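PDB 3SG0: extracellular ligand-binding receptor, which binds benzoylformic acid (phenylglyoxylate) and probably serves as a periplasmic solute-binding protein in the uptake of lignin-derived aromatic acids. Local coordinates for residues S273-M278 against P283-K288; F373-E376 against A381-L384; T64-D69 against R82-E87. All blocks are in the same frame, centred on the assembly; numbering follows the deposited sequence. Where two conformers were deposited one is given.

Contact 1 (S273-M278 against P283-K288)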
# COMPACT_ATOMS: atom_id res chain seq x y z
N SER A 273 -8.01 8.06 -3.61
CA SER A 273 -9.19 8.02 -2.74
C SER A 273 -9.97 9.32 -2.71
O SER A 273 -11.17 9.32 -2.42
CB SER A 273 -8.78 7.65 -1.32
OG SER A 273 -8.14 6.38 -1.28
N GLY A 274 -9.29 10.43 -2.98
CA GLY A 274 -9.93 11.72 -2.99
C GLY A 274 -10.17 12.28 -4.38
O GLY A 274 -10.58 13.43 -4.52
N ALA A 275 -9.95 11.47 -5.41
CA ALA A 275 -9.89 11.99 -6.77
C ALA A 275 -11.21 12.61 -7.22
O ALA A 275 -11.21 13.58 -7.97
CB ALA A 275 -9.48 10.90 -7.73
N GLU A 276 -12.33 12.05 -6.78
CA GLU A 276 -13.63 12.56 -7.20
C GLU A 276 -13.90 13.97 -6.68
O GLU A 276 -14.79 14.66 -7.18
CB GLU A 276 -14.76 11.62 -6.78
CG GLU A 276 -14.79 10.31 -7.54
CD GLU A 276 -13.62 9.40 -7.19
OE1 GLU A 276 -13.41 9.12 -5.99
OE2 GLU A 276 -12.89 8.96 -8.12
N ASP A 277 -13.14 14.39 -5.67
CA ASP A 277 -13.31 15.72 -5.10
C ASP A 277 -12.23 16.70 -5.55
O ASP A 277 -12.09 17.79 -4.99
CB ASP A 277 -13.37 15.63 -3.58
CG ASP A 277 -14.57 14.85 -3.10
OD1 ASP A 277 -15.68 15.13 -3.62
OD2 ASP A 277 -14.42 13.96 -2.24
N MSE A 278 -11.47 16.32 -6.57
CA MSE A 278 -10.44 17.18 -7.13
C MSE A 278 -10.95 17.79 -8.44
O MSE A 278 -11.95 17.33 -8.98
CB MSE A 278 -9.17 16.39 -7.37
CG MSE A 278 -8.58 15.81 -6.09
SE MSE A 278 -6.98 14.79 -6.41
CE MSE A 278 -6.69 14.19 -4.59
N PRO A 283 -4.37 16.00 -12.90
CA PRO A 283 -3.62 14.83 -13.36
C PRO A 283 -4.01 13.57 -12.59
O PRO A 283 -3.96 12.47 -13.15
CB PRO A 283 -2.17 15.21 -13.07
CG PRO A 283 -2.15 16.69 -13.20
CD PRO A 283 -3.47 17.14 -12.62
N PHE A 284 -4.40 13.71 -11.33
CA PHE A 284 -4.75 12.52 -10.55
C PHE A 284 -6.03 11.88 -11.06
O PHE A 284 -6.19 10.66 -10.98
CB PHE A 284 -4.86 12.84 -9.06
CG PHE A 284 -3.54 13.21 -8.44
CD1 PHE A 284 -2.47 12.33 -8.46
CD2 PHE A 284 -3.37 14.45 -7.83
CE1 PHE A 284 -1.25 12.67 -7.89
CE2 PHE A 284 -2.15 14.80 -7.26
CZ PHE A 284 -1.10 13.90 -7.29
N ARG A 285 -6.96 12.67 -11.58
CA ARG A 285 -8.17 12.08 -12.14
C ARG A 285 -7.88 11.39 -13.47
O ARG A 285 -8.46 10.35 -13.78
CB ARG A 285 -9.28 13.12 -12.25
CG ARG A 285 -9.63 13.69 -10.88
CD ARG A 285 -10.89 14.50 -10.89
NE ARG A 285 -12.06 13.63 -10.94
CZ ARG A 285 -13.30 14.07 -10.84
NH1 ARG A 285 -13.52 15.37 -10.67
NH2 ARG A 285 -14.32 13.22 -10.90
N LYS A 286 -6.94 11.94 -14.23
CA LYS A 286 -6.56 11.36 -15.51
C LYS A 286 -5.89 10.00 -15.32
O LYS A 286 -6.23 9.03 -16.01
CB LYS A 286 -5.63 12.30 -16.26
CG LYS A 286 -5.12 11.75 -17.59
CD LYS A 286 -4.13 12.72 -18.23
CE LYS A 286 -3.34 12.07 -19.36
NZ LYS A 286 -3.86 12.42 -20.71
N VAL A 287 -4.94 9.92 -14.40
CA VAL A 287 -4.24 8.66 -14.20
C VAL A 287 -5.14 7.61 -13.57
O VAL A 287 -4.94 6.41 -13.77
CB VAL A 287 -2.91 8.84 -13.43
CG1 VAL A 287 -2.00 9.82 -14.15
CG2 VAL A 287 -3.15 9.28 -11.99
N LYS A 288 -6.15 8.06 -12.82
CA LYS A 288 -7.13 7.13 -12.27
C LYS A 288 -8.02 6.57 -13.38
O LYS A 288 -8.30 5.37 -13.40
CB LYS A 288 -7.96 7.79 -11.17
CG LYS A 288 -8.99 6.86 -10.55
CD LYS A 288 -9.63 7.46 -9.30
CE LYS A 288 -10.58 6.47 -8.65
NZ LYS A 288 -11.12 6.99 -7.36
O HOH W 1 -11.97 10.67 -10.33

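Contact 2 (F373-E376 against A381-L384)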
# COMPACT_ATOMS: atom_id res chain seq x y z
N PHE A 373 -3.33 12.89 1.62
CA PHE A 373 -4.67 13.49 1.53
C PHE A 373 -5.54 12.95 2.66
O PHE A 373 -5.60 11.74 2.88
CB PHE A 373 -5.31 13.17 0.19
CG PHE A 373 -4.61 13.81 -0.98
CD1 PHE A 373 -4.97 15.07 -1.43
CD2 PHE A 373 -3.56 13.16 -1.61
CE1 PHE A 373 -4.30 15.66 -2.49
CE2 PHE A 373 -2.90 13.75 -2.67
CZ PHE A 373 -3.27 15.00 -3.11
N LEU A 374 -6.21 13.84 3.39
CA LEU A 374 -7.11 13.40 4.43
C LEU A 374 -8.42 12.95 3.82
O LEU A 374 -9.08 13.71 3.11
CB LEU A 374 -7.34 14.51 5.47
CG LEU A 374 -6.14 14.79 6.37
CD1 LEU A 374 -6.36 16.05 7.18
CD2 LEU A 374 -5.88 13.61 7.30
N ILE A 375 -8.77 11.69 4.09
CA ILE A 375 -9.94 11.04 3.54
C ILE A 375 -10.94 10.77 4.65
O ILE A 375 -10.55 10.38 5.76
CB ILE A 375 -9.57 9.69 2.88
CG1 ILE A 375 -8.40 9.85 1.90
CG2 ILE A 375 -10.79 9.06 2.21
CD1 ILE A 375 -8.66 10.81 0.74
N GLU A 376 -12.22 10.97 4.36
CA GLU A 376 -13.29 10.69 5.31
C GLU A 376 -14.30 9.77 4.64
O GLU A 376 -14.57 9.91 3.44
CB GLU A 376 -13.97 12.00 5.71
CG GLU A 376 -15.04 11.88 6.79
CD GLU A 376 -15.73 13.21 7.06
OE1 GLU A 376 -15.84 14.01 6.11
OE2 GLU A 376 -16.14 13.45 8.21
N ALA A 381 -19.04 6.58 1.15
CA ALA A 381 -18.04 6.77 0.11
C ALA A 381 -16.81 7.47 0.67
O ALA A 381 -16.91 8.23 1.63
CB ALA A 381 -18.61 7.58 -1.06
N PHE A 382 -15.65 7.20 0.06
CA PHE A 382 -14.43 7.92 0.40
C PHE A 382 -14.47 9.32 -0.21
O PHE A 382 -14.68 9.49 -1.41
CB PHE A 382 -13.20 7.17 -0.08
CG PHE A 382 -13.04 5.82 0.56
CD1 PHE A 382 -12.83 5.71 1.92
CD2 PHE A 382 -13.11 4.67 -0.20
CE1 PHE A 382 -12.68 4.46 2.52
CE2 PHE A 382 -12.98 3.42 0.38
CZ PHE A 382 -12.76 3.31 1.75
N ARG A 383 -14.25 10.33 0.63
CA ARG A 383 -14.30 11.72 0.21
C ARG A 383 -13.10 12.46 0.76
O ARG A 383 -12.56 12.09 1.80
CB ARG A 383 -15.57 12.40 0.75
CG ARG A 383 -16.88 11.70 0.39
CD ARG A 383 -17.16 11.76 -1.10
NE ARG A 383 -17.16 13.13 -1.60
CZ ARG A 383 -18.22 13.94 -1.58
NH1 ARG A 383 -19.38 13.51 -1.10
NH2 ARG A 383 -18.11 15.17 -2.05
N LEU A 384 -12.67 13.53 0.09
CA LEU A 384 -11.71 14.42 0.71
C LEU A 384 -12.33 15.05 1.95
O LEU A 384 -13.45 15.58 1.89
CB LEU A 384 -11.27 15.52 -0.24
CG LEU A 384 -10.25 15.12 -1.31
CD1 LEU A 384 -9.92 16.33 -2.16
CD2 LEU A 384 -8.98 14.55 -0.68

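Contact 3 (T64-D69 against R82-E87)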
# COMPACT_ATOMS: atom_id res chain seq x y z
N THR A 64 5.00 -11.02 -20.69
CA THR A 64 4.24 -12.10 -20.09
C THR A 64 4.27 -11.94 -18.57
O THR A 64 5.34 -11.70 -17.99
CB THR A 64 4.86 -13.45 -20.45
OG1 THR A 64 4.85 -13.61 -21.87
CG2 THR A 64 4.07 -14.59 -19.81
N TYR A 65 3.11 -12.08 -17.93
CA TYR A 65 2.98 -11.95 -16.48
C TYR A 65 2.78 -13.32 -15.86
O TYR A 65 2.02 -14.14 -16.39
CB TYR A 65 1.79 -11.05 -16.15
CG TYR A 65 1.94 -9.67 -16.73
CD1 TYR A 65 2.65 -8.69 -16.05
CD2 TYR A 65 1.41 -9.34 -17.97
CE1 TYR A 65 2.82 -7.43 -16.57
CE2 TYR A 65 1.57 -8.07 -18.50
CZ TYR A 65 2.27 -7.12 -17.80
OH TYR A 65 2.45 -5.86 -18.30
N PHE A 66 3.45 -13.55 -14.74
CA PHE A 66 3.34 -14.79 -13.98
C PHE A 66 2.91 -14.43 -12.58
O PHE A 66 3.74 -13.97 -11.79
CB PHE A 66 4.69 -15.48 -13.93
CG PHE A 66 5.24 -15.83 -15.28
CD1 PHE A 66 5.02 -17.09 -15.83
CD2 PHE A 66 5.96 -14.91 -16.02
CE1 PHE A 66 5.52 -17.42 -17.08
CE2 PHE A 66 6.47 -15.23 -17.27
CZ PHE A 66 6.24 -16.49 -17.80
N ALA A 67 1.64 -14.62 -12.27
CA ALA A 67 1.06 -14.18 -11.00
C ALA A 67 0.78 -15.37 -10.09
O ALA A 67 0.21 -16.37 -10.52
CB ALA A 67 -0.23 -13.41 -11.26
N LEU A 68 1.17 -15.25 -8.83
CA LEU A 68 1.03 -16.31 -7.84
C LEU A 68 0.45 -15.77 -6.55
O LEU A 68 0.80 -14.67 -6.12
CB LEU A 68 2.39 -16.95 -7.54
CG LEU A 68 3.09 -17.66 -8.70
CD1 LEU A 68 4.53 -18.03 -8.33
CD2 LEU A 68 2.31 -18.90 -9.11
N ASP A 69 -0.43 -16.54 -5.93
CA ASP A 69 -0.99 -16.20 -4.63
C ASP A 69 -0.01 -16.64 -3.54
O ASP A 69 0.47 -17.78 -3.55
CB ASP A 69 -2.32 -16.93 -4.48
CG ASP A 69 -3.05 -16.63 -3.18
OD1 ASP A 69 -2.70 -15.68 -2.45
OD2 ASP A 69 -4.03 -17.37 -2.91
N ARG A 82 11.30 -17.13 -5.28
CA ARG A 82 12.41 -17.96 -5.72
C ARG A 82 12.06 -18.74 -6.98
O ARG A 82 12.91 -18.91 -7.85
CB ARG A 82 12.91 -18.88 -4.60
CG ARG A 82 13.62 -18.11 -3.49
CD ARG A 82 14.32 -19.05 -2.52
NE ARG A 82 15.24 -18.30 -1.66
CZ ARG A 82 14.99 -17.97 -0.40
NH1 ARG A 82 13.85 -18.33 0.18
NH2 ARG A 82 15.89 -17.28 0.29
N LYS A 83 10.82 -19.19 -7.10
CA LYS A 83 10.37 -19.88 -8.31
C LYS A 83 10.39 -18.94 -9.50
O LYS A 83 10.90 -19.27 -10.57
CB LYS A 83 8.97 -20.46 -8.12
CG LYS A 83 8.47 -21.27 -9.30
CD LYS A 83 6.96 -21.47 -9.26
CE LYS A 83 6.52 -22.11 -7.96
NZ LYS A 83 5.04 -22.26 -7.88
N LEU A 84 9.83 -17.75 -9.32
CA LEU A 84 9.77 -16.76 -10.39
C LEU A 84 11.16 -16.31 -10.83
O LEU A 84 11.42 -16.12 -12.03
CB LEU A 84 8.92 -15.56 -9.96
CG LEU A 84 7.43 -15.88 -9.73
CD1 LEU A 84 6.76 -14.77 -8.95
CD2 LEU A 84 6.74 -16.10 -11.06
N LEU A 85 12.07 -16.16 -9.87
CA LEU A 85 13.42 -15.68 -10.17
C LEU A 85 14.28 -16.79 -10.75
O LEU A 85 14.95 -16.60 -11.78
CB LEU A 85 14.06 -15.08 -8.90
CG LEU A 85 13.40 -13.84 -8.31
CD1 LEU A 85 13.86 -13.59 -6.88
CD2 LEU A 85 13.65 -12.61 -9.18
N SER A 86 14.26 -17.96 -10.13
CA SER A 86 15.19 -19.02 -10.51
C SER A 86 14.68 -19.87 -11.68
O SER A 86 15.48 -20.36 -12.48
CB SER A 86 15.52 -19.92 -9.31
OG SER A 86 14.48 -20.84 -9.05
N GLU A 87 13.37 -20.04 -11.77
CA GLU A 87 12.79 -20.87 -12.82
C GLU A 87 12.35 -20.07 -14.05
O GLU A 87 12.72 -20.41 -15.18
CB GLU A 87 11.63 -21.71 -12.28
CG GLU A 87 12.05 -22.72 -11.22
CD GLU A 87 10.88 -23.55 -10.70
OE1 GLU A 87 9.83 -23.60 -11.37
OE2 GLU A 87 11.02 -24.16 -9.61

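Contact 1 (S273-M278 against P283-K288)
Glu276 OE2 is gripped twice: by the ammonium of Lys288, with NZ 2.8 Å from OE2 in a salt bridge, and by a water that donates to OE2 at 2.9 Å. The lysine comes in on the syn lone pair, the side of the other carboxylate oxygen. Although Glu276 starts off facing away from helix 283-298, its chain folds back at CG (chi2 70°), and its side chain crosses the extended Lys288 side chain at about a right angle. The backbone carbonyl of Phe272 also accepts from this ammonium, and the Phe272 ring adds a cation-pi contact. On the way out, Lys288 CD rests against Ala275 CB at 3.8 Å. The same water accepts from Arg285 NE at 3.0 Å, so Arg285, through the water, as well as Lys288 is tied to the Glu276 carboxylate. In fold terms, a short helix and 3-10 turn run through a coil into the first turns of helix 283-298; the chain here probably belongs to one of the crossings between the two lobes of this type I binding protein. Arg285 bends at chi3 (76°) and lays one guanidinium face over Glu276 CA, while NH1 gives a weak bond of 3.0 Å, bent to 133°, to Met278 O. A leucine in place of Arg285 would probably leave that carbonyl without this donor and the water without its link to the helix. Beyond the arginine, Met278, modelled as selenomethionine, makes a Met-aromatic contact: SE stands obliquely to the Phe284 ring, 3.9 Å from CD2.

Contact 2 (F373-E376 against A381-L384)
Leu384 and Ile375 face each other across a beta hairpin made by strands 373-378 and 381-384, with Glu376 next in line; these three bury the most surface between the segments. The hairpin is two-thirds of an antiparallel sheet whose third strand is 266-269. Ile375 and Leu384 form a non-hydrogen-bonded pair, CA to CA 4.7 Å, from which the side chains start out divergent. They meet again further out: Leu384 brings CD2 back to within 4.0 Å of Ile375 CD1, and the same methyl lies 4.0 Å from Phe373 CB and oblique to that ring. Ile375 is split between two neighbours by its chi1 of -51°, which sets CG1 beside the backbone N and leaves CD1 for Leu384, while CG2 packs 3.8 Å from Phe382 CB. Glu376 pairs with Arg383 through both backbone bonds, N to O of Arg383 at 2.8 Å and O to N of Arg383 at 2.9 Å. Its extended side chain shares a face with Arg383, yet the two polar ends go to other partners: Glu376 OE1 to Arg378, the Arg383 guanidinium to Asp277. Phe382, on the other face, reaches Ile255 of helix 252-258. Besides taking the Glu376 N-H, Arg383 O receives a CA-H...O contact from Ile375 CA at 3.3 Å.

Contact 3 (T64-D69 against R82-E87)
Leu84 fits against two side chains that point from the same face of strand 61-69, Phe66 and Leu68, and this is where the contact is tight. Its two methyls divide the work. CD2 comes up to Phe66 CB at 3.6 Å and lies 3.8 Å from Phe66 O, so it touches the root of that side chain and the strand backbone, and is oblique to the ring. Leu84 CD1 faces the other way along the strand and approaches Leu68 CD1 to 4.0 Å, the two leucines reaching toward each other tip to tip; Leu84 CG is slightly nearer that same methyl, at 3.9 Å. With CG of Leu68 anti to its carbonyl carbon (chi1 -63°), CD1 is carried out toward the helix. The end of Phe66 leads away from the helix segment, and its side chain also touches Lys29 and Glu88. Toward solvent the contact thins out: exposed Lys83 comes no nearer than 4.3 Å, NZ to Leu68 CD1, a loose approach made doubtful by a second conformer of the lysine. Farther round the helix, Arg82 O accepts from Ser86 N and from Ser86 OG, the latter at 2.8 Å, the two donors coming from opposite faces of the carbonyl plane. The strand and helix segments run nearly antiparallel, at 159°, with axes 10.3 Å apart, as expected in a beta-alpha-beta crossover: strand 61-69 leads through helix 74-86 to strand 92-94, with strand 28-34 between them in the sheet, while Leu85 on another side of the helix packs on Ile108 of helix 99-111.

Contacts 1 and 2 are neighbours, their centres 12 Å apart, and joined directly. Asp277 of contact 1 holds contact 2 with both oxygens: OD1 makes a salt bridge of 2.9 Å to Arg383 NH2, and OD2 probably a hydrogen bond to Leu384 N. Met278 CE also packs on Phe373 CE1. Contact 3 stands apart, with centres 32 Å from contact 1 and 36 Å from contact 2, on the far side of the chain's centre from the latter. Contact 2 comes within about 11 Å of the bound benzoylformic acid, measured from the Phe382 side chain. In contact 1, the Lys288 side chain is about 7 Å from that of Arg290, seen in this protein to bind 3-hydroxypyruvate, which is not bound here.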